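Local coordinates for malate dehydrogenase (Porphyromonas gingivalis, PDB 3FI9), which probably catalyses the NAD-dependent interconversion of malate and oxaloacetate, at residues E305-S308 and H309-L313; D315-I318 and A319-I322; S140-K143 and P144-T148; S239-Y242 and V243-M247; K230-R234 and S235-S239. One frame throughout, in Å; residues are numbered along the deposited sequence.

Contact 1 (E305-S308 and H309-L313); sequences ESYS and HLAKL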
loop_
_atom_site.group_PDB
_atom_site.type_symbol
_atom_site.label_atom_id
_atom_site.label_comp_id
_atom_site.label_asym_id
_atom_site.label_seq_id
_atom_site.Cartn_x
_atom_site.Cartn_y
_atom_site.Cartn_z
ATOM N N GLU A 305 28.856 5.046 -22.138
ATOM C CA GLU A 305 28.494 6.454 -22.019
ATOM C C GLU A 305 27.873 6.781 -20.646
ATOM O O GLU A 305 28.243 7.758 -19.995
ATOM C CB GLU A 305 27.424 6.778 -23.070
ATOM C CG GLU A 305 27.917 7.053 -24.441
ATOM C CD GLU A 305 28.169 8.542 -24.643
ATOM O OE1 GLU A 305 29.319 8.977 -24.399
ATOM O OE2 GLU A 305 27.230 9.271 -25.065
ATOM N N SER A 306 26.867 5.999 -20.256
ATOM C CA SER A 306 26.249 6.125 -18.938
ATOM C C SER A 306 27.326 5.927 -17.827
ATOM O O SER A 306 27.434 6.736 -16.857
ATOM C CB SER A 306 25.108 5.092 -18.834
ATOM O OG SER A 306 24.476 5.127 -17.579
ATOM N N TYR A 307 28.149 4.901 -17.996
ATOM C CA TYR A 307 29.252 4.645 -17.054
ATOM C C TYR A 307 30.096 5.935 -16.880
ATOM O O TYR A 307 30.385 6.337 -15.758
ATOM C CB TYR A 307 30.140 3.447 -17.449
ATOM C CG TYR A 307 31.386 3.397 -16.575
ATOM C CD1 TYR A 307 31.372 2.770 -15.327
ATOM C CD2 TYR A 307 32.544 4.089 -16.957
ATOM C CE1 TYR A 307 32.521 2.798 -14.491
ATOM C CE2 TYR A 307 33.669 4.138 -16.139
ATOM C CZ TYR A 307 33.653 3.480 -14.922
ATOM O OH TYR A 307 34.784 3.555 -14.136
ATOM N N SER A 308 30.457 6.601 -17.976
ATOM C CA SER A 308 31.328 7.789 -17.897
ATOM C C SER A 308 30.729 8.936 -17.087
ATOM O O SER A 308 31.450 9.670 -16.376
ATOM C CB SER A 308 31.715 8.268 -19.304
ATOM O OG SER A 308 32.375 7.193 -19.995
ATOM N N HIS A 309 29.422 9.128 -17.198
ATOM C CA HIS A 309 28.775 10.161 -16.398
ATOM C C HIS A 309 28.766 9.761 -14.919
ATOM O O HIS A 309 28.958 10.610 -14.024
ATOM C CB HIS A 309 27.347 10.378 -16.883
ATOM C CG HIS A 309 26.639 11.491 -16.190
ATOM N ND1 HIS A 309 26.137 11.371 -14.912
ATOM C CD2 HIS A 309 26.337 12.749 -16.601
ATOM C CE1 HIS A 309 25.559 12.508 -14.560
ATOM N NE2 HIS A 309 25.660 13.359 -15.567
ATOM N N LEU A 310 28.546 8.473 -14.653
ATOM C CA LEU A 310 28.509 8.003 -13.265
ATOM C C LEU A 310 29.883 8.165 -12.593
ATOM O O LEU A 310 29.975 8.558 -11.422
ATOM C CB LEU A 310 28.076 6.531 -13.191
ATOM C CG LEU A 310 26.620 6.297 -13.647
ATOM C CD1 LEU A 310 26.233 4.815 -13.494
ATOM C CD2 LEU A 310 25.663 7.177 -12.871
ATOM N N ALA A 311 30.924 7.848 -13.357
ATOM C CA ALA A 311 32.309 7.931 -12.911
ATOM C C ALA A 311 32.698 9.373 -12.621
ATOM O O ALA A 311 33.385 9.660 -11.636
ATOM C CB ALA A 311 33.240 7.307 -13.972
ATOM N N LYS A 312 32.222 10.307 -13.427
ATOM C CA LYS A 312 32.438 11.707 -13.080
ATOM C C LYS A 312 31.791 12.137 -11.765
ATOM O O LYS A 312 32.400 12.894 -10.987
ATOM C CB LYS A 312 32.021 12.641 -14.210
ATOM C CG LYS A 312 33.024 12.578 -15.352
ATOM C CD LYS A 312 32.508 13.322 -16.566
ATOM C CE LYS A 312 31.987 14.679 -16.186
ATOM N NZ LYS A 312 32.012 15.570 -17.391
ATOM N N LEU A 313 30.580 11.653 -11.495
ATOM C CA LEU A 313 29.900 11.997 -10.240
ATOM C C LEU A 313 30.618 11.345 -9.040
ATOM O O LEU A 313 30.799 11.975 -7.999
ATOM C CB LEU A 313 28.421 11.547 -10.263
ATOM C CG LEU A 313 27.502 12.279 -9.279
ATOM C CD1 LEU A 313 27.485 13.790 -9.610
ATOM C CD2 LEU A 313 26.094 11.715 -9.286
#
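S308 and K312 sit one turn apart on the same helix, and the serine carbonyl is where they meet. K312 N donates to S308 O at 3.1 Å, and the first carbons of the lysine chain lie beside that oxygen, CG being 3.5 Å from S308 O. The S308 hydroxyl turns back down the helix and bonds to the carbonyl of K304. H309 faces the preceding turn: its N makes a weak 3.3 Å bond to E305 O, and its CB rests 3.6 Å from S306 O. With CG anti to the backbone N (chi1 -176°), the imidazole swings away from that turn to an exposed position. Y307 is buried. Its carbonyl accepts from A311 N (2.9 Å), and the same i to i+4 spacing brings A311 CB obliquely against the ring, 3.9 Å from Y307 CE2. The phenol hydroxyl continues to the carbonyl of E271. All this belongs to helix 297-319, whose inner side packs on strand 273-277 through Y307 and L310 on I273, while L310 and L313 meet D130 of helix 129-140 and S306 OG bonds to G181 N and Q185 O.

Contact 2 (D315-I318 and A319-I322); sequences DEVI and AMGI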
loop_
_atom_site.group_PDB
_atom_site.type_symbol
_atom_site.label_atom_id
_atom_site.label_comp_id
_atom_site.label_asym_id
_atom_site.label_seq_id
_atom_site.Cartn_x
_atom_site.Cartn_y
_atom_site.Cartn_z
ATOM N N ASP A 315 33.733 10.764 -8.829
ATOM C CA ASP A 315 34.968 11.515 -8.584
ATOM C C ASP A 315 34.722 12.871 -7.877
ATOM O O ASP A 315 35.539 13.300 -7.057
ATOM C CB ASP A 315 35.768 11.705 -9.882
ATOM C CG ASP A 315 36.332 10.398 -10.438
ATOM O OD1 ASP A 315 36.501 9.383 -9.690
ATOM O OD2 ASP A 315 36.628 10.401 -11.656
ATOM N N GLU A 316 33.605 13.533 -8.162
ATOM C CA GLU A 316 33.184 14.677 -7.354
ATOM C C GLU A 316 33.108 14.349 -5.862
ATOM O O GLU A 316 33.601 15.098 -5.012
ATOM C CB GLU A 316 31.799 15.178 -7.765
ATOM C CG GLU A 316 31.756 16.180 -8.888
ATOM C CD GLU A 316 30.386 16.813 -9.025
ATOM O OE1 GLU A 316 29.765 16.598 -10.082
ATOM O OE2 GLU A 316 29.937 17.528 -8.086
ATOM N N VAL A 317 32.450 13.239 -5.536
ATOM C CA VAL A 317 32.275 12.866 -4.144
ATOM C C VAL A 317 33.585 12.391 -3.482
ATOM O O VAL A 317 33.760 12.505 -2.256
ATOM C CB VAL A 317 31.094 11.864 -4.015
ATOM C CG1 VAL A 317 30.856 11.443 -2.526
ATOM C CG2 VAL A 317 29.818 12.509 -4.606
ATOM N N ILE A 318 34.494 11.824 -4.269
ATOM C CA ILE A 318 35.858 11.581 -3.775
ATOM C C ILE A 318 36.486 12.938 -3.449
ATOM O O ILE A 318 37.154 13.100 -2.424
ATOM C CB ILE A 318 36.718 10.755 -4.820
ATOM C CG1 ILE A 318 36.153 9.341 -4.982
ATOM C CG2 ILE A 318 38.227 10.639 -4.425
ATOM C CD1 ILE A 318 36.713 8.573 -6.211
ATOM N N ALA A 319 36.258 13.929 -4.305
ATOM C CA ALA A 319 36.911 15.252 -4.124
ATOM C C ALA A 319 36.412 15.974 -2.870
ATOM O O ALA A 319 37.124 16.804 -2.278
ATOM C CB ALA A 319 36.716 16.122 -5.368
ATOM N N MET A 320 35.188 15.654 -2.466
ATOM C CA MET A 320 34.581 16.232 -1.280
ATOM C C MET A 320 35.209 15.513 -0.072
ATOM O O MET A 320 34.945 15.846 1.057
ATOM C CB MET A 320 33.067 16.007 -1.272
ATOM C CG MET A 320 32.177 16.817 -2.277
ATOM S SD MET A 320 30.437 16.164 -2.341
ATOM C CE MET A 320 29.760 17.096 -3.705
ATOM N N GLY A 321 36.031 14.509 -0.314
ATOM C CA GLY A 321 36.604 13.717 0.803
ATOM C C GLY A 321 35.681 12.697 1.502
ATOM O O GLY A 321 36.005 12.187 2.596
ATOM N N ILE A 322 34.544 12.377 0.880
ATOM C CA ILE A 322 33.549 11.526 1.518
ATOM C C ILE A 322 33.788 10.064 1.127
ATOM O O ILE A 322 33.826 9.140 1.961
ATOM C CB ILE A 322 32.118 11.918 1.075
ATOM C CG1 ILE A 322 31.696 13.249 1.704
ATOM C CG2 ILE A 322 31.123 10.747 1.460
ATOM C CD1 ILE A 322 30.396 13.870 1.106
#
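Between V317 and I322 the backbone ends its helix in a Schellman motif: I322 N reaches back to V317 O at 3.2 Å, G321 N bonds to I318 O at 2.8 Å, and G321 takes positive phi (76°) to make the reversal. Those two bonds close the last turn of helix 297-319. One step earlier, A319 N still makes a helical bond of 2.9 Å to D315 O, but M320 N holds E316 O only weakly. The reversal brings two branched side chains together in the apolar contact classically paired with this cap. V317 CG1, set anti to its own N (chi1 -179°), lies 3.8 Å from I322 CB, the two side chains crossing at a slant. M320, extended beyond CG, lays its sulfur alongside the other branch, SD being 4.3 Å from V317 CG2. Helix 94-115 covers this end: E316 and M320 rest on L98, I322 packs on A102 and E103, and I322 O accepts from Y139 OH of helix 129-140.

Contact 3 (S140-K143 and P144-T148); sequences SGLK and PSQVT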
loop_
_atom_site.group_PDB
_atom_site.type_symbol
_atom_site.label_atom_id
_atom_site.label_comp_id
_atom_site.label_asym_id
_atom_site.label_seq_id
_atom_site.Cartn_x
_atom_site.Cartn_y
_atom_site.Cartn_z
ATOM N N SER A 140 29.759 1.009 5.317
ATOM C CA SER A 140 29.062 -0.009 6.103
ATOM C C SER A 140 29.989 -1.170 6.459
ATOM O O SER A 140 29.698 -1.945 7.375
ATOM C CB SER A 140 27.897 -0.589 5.292
ATOM O OG SER A 140 28.383 -1.464 4.248
ATOM N N GLY A 141 31.057 -1.345 5.683
ATOM C CA GLY A 141 31.964 -2.498 5.855
ATOM C C GLY A 141 31.428 -3.803 5.296
ATOM O O GLY A 141 32.063 -4.857 5.466
ATOM N N LEU A 142 30.261 -3.761 4.634
ATOM C CA LEU A 142 29.646 -4.994 4.146
ATOM C C LEU A 142 30.328 -5.432 2.843
ATOM O O LEU A 142 31.058 -4.645 2.256
ATOM C CB LEU A 142 28.115 -4.846 3.961
ATOM C CG LEU A 142 27.282 -4.431 5.216
ATOM C CD1 LEU A 142 25.849 -4.141 4.856
ATOM C CD2 LEU A 142 27.324 -5.490 6.351
ATOM N N LYS A 143 30.124 -6.693 2.436
ATOM C CA LYS A 143 30.530 -7.179 1.105
ATOM C C LYS A 143 29.688 -6.560 -0.037
ATOM O O LYS A 143 28.547 -6.127 0.181
ATOM C CB LYS A 143 30.373 -8.693 1.059
ATOM C CG LYS A 143 31.347 -9.403 2.035
ATOM C CD LYS A 143 31.196 -10.903 1.954
ATOM C CE LYS A 143 29.760 -11.305 2.175
ATOM N NZ LYS A 143 29.225 -10.731 3.446
ATOM N N PRO A 144 30.243 -6.517 -1.262
ATOM C CA PRO A 144 29.445 -5.969 -2.387
ATOM C C PRO A 144 28.129 -6.714 -2.618
ATOM O O PRO A 144 27.142 -6.102 -3.038
ATOM C CB PRO A 144 30.379 -6.144 -3.587
ATOM C CG PRO A 144 31.743 -5.955 -3.004
ATOM C CD PRO A 144 31.683 -6.573 -1.590
ATOM N N SER A 145 28.100 -8.025 -2.343
ATOM C CA SER A 145 26.881 -8.771 -2.520
ATOM C C SER A 145 25.749 -8.380 -1.543
ATOM O O SER A 145 24.611 -8.819 -1.692
ATOM C CB SER A 145 27.177 -10.246 -2.323
ATOM O OG SER A 145 27.526 -10.409 -0.956
ATOM N N GLN A 146 26.043 -7.531 -0.568
ATOM C CA GLN A 146 25.070 -7.248 0.471
ATOM C C GLN A 146 24.343 -5.926 0.301
ATOM O O GLN A 146 23.520 -5.572 1.138
ATOM C CB GLN A 146 25.775 -7.276 1.835
ATOM C CG GLN A 146 26.428 -8.669 2.181
ATOM C CD GLN A 146 27.055 -8.640 3.542
ATOM O OE1 GLN A 146 28.223 -8.292 3.672
ATOM N NE2 GLN A 146 26.262 -8.935 4.590
ATOM N N VAL A 147 24.692 -5.141 -0.714
ATOM C CA VAL A 147 24.051 -3.825 -0.891
ATOM C C VAL A 147 23.534 -3.642 -2.303
ATOM O O VAL A 147 24.281 -3.867 -3.241
ATOM C CB VAL A 147 25.018 -2.652 -0.562
ATOM C CG1 VAL A 147 24.318 -1.256 -0.720
ATOM C CG2 VAL A 147 25.562 -2.811 0.861
ATOM N N THR A 148 22.263 -3.242 -2.450
ATOM C CA THR A 148 21.674 -2.923 -3.764
ATOM C C THR A 148 20.945 -1.583 -3.701
ATOM O O THR A 148 20.685 -1.048 -2.616
ATOM C CB THR A 148 20.641 -3.972 -4.216
ATOM O OG1 THR A 148 19.753 -4.273 -3.123
ATOM C CG2 THR A 148 21.350 -5.264 -4.642
#
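Q146 folds its side chain back over K143, closing the short 3-10 turn that leads into a strand. At the start, Q146 CB lies 3.4 Å from K143 O; the same K143 carbonyl accepts from Q146 N at 3.0 Å. CG passes the lysine amine, with K143 NZ 3.7 Å away. The chain is extended from CG to the amide (chi2 -178°), and Q146 CD lies 3.0 Å from K143 NZ. OE1 is gripped twice: K143 N donates at 2.8 Å, tilted 17° from the amide plane, while K143 NZ comes down almost perpendicularly onto it, 2.6 Å from Q146 OE1. The lysine reaches this spot because its chain curls at both chi3 and chi4. The other tip atom, NE2, bonds to the carbonyl of K120, so both ends of the amide are held and its rotation is fixed. L142 crosses the glutamine at about a right angle and sends CD1 to V147 CG2, 4.2 Å away. Upstream, S140 OG accepts from L142 N in an ST turn where helix 129-140 gives way to the loop. The turn joins that helix to strand 147-150 beside strand 121-124, where L142 packs on V122 and T148 bonds to V122 and I124.

Contact 4 (S239-Y242 and V243-M247); sequences SPSY and VSIEM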
loop_
_atom_site.group_PDB
_atom_site.type_symbol
_atom_site.label_atom_id
_atom_site.label_comp_id
_atom_site.label_asym_id
_atom_site.label_seq_id
_atom_site.Cartn_x
_atom_site.Cartn_y
_atom_site.Cartn_z
ATOM N N SER A 239 5.025 3.056 -6.327
ATOM C CA SER A 239 5.881 2.135 -7.096
ATOM C C SER A 239 7.306 1.937 -6.527
ATOM O O SER A 239 7.765 0.806 -6.445
ATOM C CB SER A 239 5.865 2.398 -8.623
ATOM O OG SER A 239 6.191 3.781 -8.926
ATOM N N PRO A 240 7.996 3.030 -6.117
ATOM C CA PRO A 240 9.304 2.815 -5.544
ATOM C C PRO A 240 9.204 1.966 -4.294
ATOM O O PRO A 240 10.102 1.208 -4.018
ATOM C CB PRO A 240 9.798 4.220 -5.158
ATOM C CG PRO A 240 8.609 5.107 -5.219
ATOM C CD PRO A 240 7.601 4.464 -6.120
ATOM N N SER A 241 8.124 2.122 -3.548
ATOM C CA SER A 241 7.927 1.360 -2.321
ATOM C C SER A 241 7.760 -0.108 -2.637
ATOM O O SER A 241 8.515 -0.975 -2.158
ATOM C CB SER A 241 6.677 1.850 -1.589
ATOM O OG SER A 241 6.300 0.848 -0.644
ATOM N N TYR A 242 6.755 -0.415 -3.452
ATOM C CA TYR A 242 6.457 -1.806 -3.740
ATOM C C TYR A 242 7.691 -2.533 -4.339
ATOM O O TYR A 242 8.045 -3.631 -3.923
ATOM C CB TYR A 242 5.269 -1.913 -4.709
ATOM C CG TYR A 242 4.990 -3.325 -5.076
ATOM C CD1 TYR A 242 4.328 -4.182 -4.192
ATOM C CD2 TYR A 242 5.342 -3.804 -6.323
ATOM C CE1 TYR A 242 4.063 -5.528 -4.555
ATOM C CE2 TYR A 242 5.107 -5.109 -6.660
ATOM C CZ TYR A 242 4.487 -5.959 -5.778
ATOM O OH TYR A 242 4.241 -7.245 -6.211
ATOM N N VAL A 243 8.369 -1.891 -5.283
ATOM C CA VAL A 243 9.470 -2.579 -5.999
ATOM C C VAL A 243 10.665 -2.860 -5.042
ATOM O O VAL A 243 11.204 -3.992 -4.975
ATOM C CB VAL A 243 9.859 -1.822 -7.299
ATOM C CG1 VAL A 243 11.124 -2.445 -7.937
ATOM C CG2 VAL A 243 8.634 -1.844 -8.294
ATOM N N SER A 244 10.993 -1.845 -4.238
ATOM C CA SER A 244 12.016 -1.983 -3.197
ATOM C C SER A 244 11.687 -3.130 -2.229
ATOM O O SER A 244 12.565 -3.893 -1.810
ATOM C CB SER A 244 12.127 -0.663 -2.421
ATOM O OG SER A 244 12.609 0.398 -3.292
ATOM N N ILE A 245 10.440 -3.205 -1.828
ATOM C CA ILE A 245 10.110 -4.288 -0.887
ATOM C C ILE A 245 10.134 -5.662 -1.569
ATOM O O ILE A 245 10.483 -6.676 -0.920
ATOM C CB ILE A 245 8.818 -4.053 -0.097
ATOM C CG1 ILE A 245 8.874 -2.640 0.556
ATOM C CG2 ILE A 245 8.632 -5.201 0.971
ATOM C CD1 ILE A 245 10.096 -2.335 1.512
ATOM N N GLU A 246 9.780 -5.723 -2.855
ATOM C CA GLU A 246 9.980 -6.990 -3.567
ATOM C C GLU A 246 11.441 -7.323 -3.547
ATOM O O GLU A 246 11.790 -8.514 -3.449
ATOM C CB GLU A 246 9.600 -6.925 -5.054
ATOM C CG GLU A 246 8.167 -6.855 -5.392
ATOM C CD GLU A 246 7.953 -6.835 -6.921
ATOM O OE1 GLU A 246 7.363 -7.783 -7.430
ATOM O OE2 GLU A 246 8.372 -5.891 -7.610
ATOM N N MET A 247 12.316 -6.306 -3.699
ATOM C CA MET A 247 13.783 -6.595 -3.631
ATOM C C MET A 247 14.197 -7.209 -2.281
ATOM O O MET A 247 14.945 -8.225 -2.273
ATOM C CB MET A 247 14.654 -5.345 -3.912
ATOM C CG MET A 247 14.318 -4.646 -5.258
ATOM S SD MET A 247 15.244 -3.112 -5.462
ATOM C CE MET A 247 16.919 -3.644 -5.352
HETATM O O HOH W 1 4.975 -8.023 -8.810
#
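Y242 and E246, one turn apart on helix 238-251, make the main side-chain contact. It is a CH-pi interaction: E246 CG stands over one ring face, 4.1 Å from the centroid of the Y242 ring and 27° off its normal. The carboxylate carries on past the ring beside CE2, with E246 CD 3.3 Å from Y242 CE2 and the carboxylate and ring planes 32° apart. Y242 takes up this position with CG anti to the backbone N (chi1 177°), sending the ring forward along the helix over the next turn.

Water completes the pair. One molecule, lying in the ring plane at its edge, is 2.8 Å from Y242 OH and donates to E246 OE1 at 2.8 Å, bridging the two polar ends.

Among direct hydrogen bonds, the carbonyl of P240 is doubly used: S244 N donates at 3.2 Å, and S244 OG adds a second bond of 2.7 Å. The remaining i to i+4 backbone bonds run from V243 to S239, I245 to S241 and E246 to Y242, while S241 OG finds N23 of helix 19-30.

Apolar packing is lighter, V243 CG2 standing 4.3 Å from Y242 CD2. The second subunit presses on this side of the helix, C57 on Y242 and V243, and its F59 ring against the Y242 ring. The buried S244 hydroxyl thus spends its proton on its own helix, while the bridging water joins the polar ends of Y242 and E246, and if E246 is ionised its donated bond would help to stabilise the charge.

Contact 5 (K230-R234 and S235-S239); sequences KLRGR and SSFQS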
loop_
_atom_site.group_PDB
_atom_site.type_symbol
_atom_site.label_atom_id
_atom_site.label_comp_id
_atom_site.label_asym_id
_atom_site.label_seq_id
_atom_site.Cartn_x
_atom_site.Cartn_y
_atom_site.Cartn_z
ATOM N N LYS A 230 3.441 15.666 -12.029
ATOM C CA LYS A 230 2.507 16.562 -12.708
ATOM C C LYS A 230 1.097 15.987 -12.548
ATOM O O LYS A 230 0.119 16.697 -12.475
ATOM C CB LYS A 230 2.889 16.632 -14.187
ATOM C CG LYS A 230 1.859 17.314 -15.080
ATOM C CD LYS A 230 2.134 16.960 -16.547
ATOM C CE LYS A 230 3.642 16.887 -16.771
ATOM N NZ LYS A 230 3.991 15.877 -17.808
ATOM N N LEU A 231 0.986 14.675 -12.494
ATOM C CA LEU A 231 -0.359 14.089 -12.459
ATOM C C LEU A 231 -0.889 13.893 -11.031
ATOM O O LEU A 231 -2.068 14.142 -10.783
ATOM C CB LEU A 231 -0.403 12.794 -13.237
ATOM C CG LEU A 231 0.058 12.777 -14.688
ATOM C CD1 LEU A 231 0.181 11.318 -15.105
ATOM C CD2 LEU A 231 -0.920 13.495 -15.605
ATOM N N ARG A 232 -0.021 13.433 -10.115
ATOM C CA ARG A 232 -0.410 13.196 -8.734
ATOM C C ARG A 232 -0.236 14.379 -7.845
ATOM O O ARG A 232 -0.798 14.380 -6.771
ATOM C CB ARG A 232 0.401 12.055 -8.078
ATOM C CG ARG A 232 0.104 10.702 -8.625
ATOM C CD ARG A 232 0.592 9.650 -7.615
ATOM N NE ARG A 232 -0.435 9.521 -6.580
ATOM C CZ ARG A 232 -0.626 8.395 -5.893
ATOM N NH1 ARG A 232 0.168 7.370 -6.161
ATOM N NH2 ARG A 232 -1.599 8.295 -4.998
ATOM N N GLY A 233 0.591 15.348 -8.227
ATOM C CA GLY A 233 0.830 16.490 -7.347
ATOM C C GLY A 233 1.920 16.225 -6.323
ATOM O O GLY A 233 2.195 17.076 -5.499
ATOM N N ARG A 234 2.551 15.048 -6.366
ATOM C CA ARG A 234 3.697 14.741 -5.497
ATOM C C ARG A 234 4.546 13.694 -6.203
ATOM O O ARG A 234 4.110 13.140 -7.194
ATOM C CB ARG A 234 3.235 14.169 -4.153
ATOM C CG ARG A 234 2.070 13.220 -4.291
ATOM C CD ARG A 234 1.867 12.371 -3.048
ATOM N NE ARG A 234 1.856 13.181 -1.839
ATOM C CZ ARG A 234 0.835 13.940 -1.443
ATOM N NH1 ARG A 234 -0.282 13.981 -2.146
ATOM N NH2 ARG A 234 0.935 14.636 -0.327
ATOM N N SER A 235 5.751 13.446 -5.720
ATOM C CA SER A 235 6.609 12.386 -6.292
ATOM C C SER A 235 5.985 11.004 -6.128
ATOM O O SER A 235 5.191 10.786 -5.210
ATOM C CB SER A 235 7.982 12.384 -5.623
ATOM O OG SER A 235 8.489 13.703 -5.509
ATOM N N SER A 236 6.351 10.075 -7.014
ATOM C CA SER A 236 5.903 8.689 -6.896
ATOM C C SER A 236 6.231 8.121 -5.506
ATOM O O SER A 236 7.276 8.411 -4.935
ATOM C CB SER A 236 6.599 7.839 -7.963
ATOM O OG SER A 236 7.984 7.859 -7.699
ATOM N N PHE A 237 5.339 7.322 -4.945
ATOM C CA PHE A 237 5.644 6.707 -3.648
ATOM C C PHE A 237 5.194 5.262 -3.583
ATOM O O PHE A 237 5.806 4.419 -2.876
ATOM C CB PHE A 237 5.078 7.541 -2.498
ATOM C CG PHE A 237 3.585 7.721 -2.555
ATOM C CD1 PHE A 237 2.757 6.918 -1.786
ATOM C CD2 PHE A 237 3.031 8.705 -3.342
ATOM C CE1 PHE A 237 1.359 7.089 -1.821
ATOM C CE2 PHE A 237 1.651 8.878 -3.388
ATOM C CZ PHE A 237 0.816 8.070 -2.626
ATOM N N GLN A 238 4.173 4.928 -4.351
ATOM C CA GLN A 238 3.718 3.555 -4.294
ATOM C C GLN A 238 4.626 2.633 -5.118
ATOM O O GLN A 238 4.996 1.516 -4.645
ATOM C CB GLN A 238 2.277 3.433 -4.744
ATOM C CG GLN A 238 1.291 4.206 -3.876
ATOM C CD GLN A 238 -0.156 4.047 -4.405
ATOM O OE1 GLN A 238 -0.761 5.023 -4.925
ATOM N NE2 GLN A 238 -0.694 2.807 -4.327
ATOM N N SER A 239 5.025 3.056 -6.327
ATOM C CA SER A 239 5.881 2.135 -7.096
ATOM C C SER A 239 7.306 1.937 -6.527
ATOM O O SER A 239 7.765 0.806 -6.445
ATOM C CB SER A 239 5.865 2.398 -8.623
ATOM O OG SER A 239 6.191 3.781 -8.926
#
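A polar and aromatic cluster, R232 with F237 and Q238, spans the turn between helices 224-232 and 238-251, at the face where the second subunit arrives. The guanidinium of R232 lies with F237 CE2 over its centre, CE2 being 3.4 Å from R232 CZ; the two planes are tilted 39° apart, so they meet at a slant. Q238 OE1 comes to the guanidinium edge: R232 NH1 donates to it at 2.8 Å with a nearly straight N-H (160°), and NH2 adds a weak bond to the same oxygen. R234 supports the ring with its aliphatic part, R234 CD lying 3.5 Å from F237 CE2. F237 carries CG between its backbone N and carbonyl carbon (chi1 59°), which turns the ring back toward both arginines. G233, the first residue beyond helix 224-232, takes positive phi, and R234 O is buried without a partner. The cluster is tied to the other copy of the protein. E53 of the second subunit makes a salt bridge to R232 NH1 and also accepts from the backbone N atoms of F237 and S239, gripping the start of helix 238-251, while Q238 NE2 bonds to Q26 OE1 and S22 O of that subunit. Within its own chain, F237 rests on M19 and I20 and Q238 on N23 of helix 19-30, S236 touches R157 of helix 153-166, and S235 leans on I229 of helix 224-232.

In the fold
Contacts 4 and 5 share S239, stand 15 Å apart between centres and both face the second subunit, so the first turns of helix 238-251 form part of the subunit interface. Contact 2 follows contact 1 along the same helix and past its end, centres 14 Å apart. Contact 3 packs on contact 4, T148 OG1 lying 3.7 Å from M247 CE. Contacts 1 and 2 lie near the predicted site: L310 is about 7 Å from H182, the predicted proton acceptor, and E316 about 7 Å from R94, predicted to bind substrate, side chain to side chain. Side chains predicted to bind NAD lie about 3 Å from those of contacts 4 and 5: I125 from S244, M19 from F237.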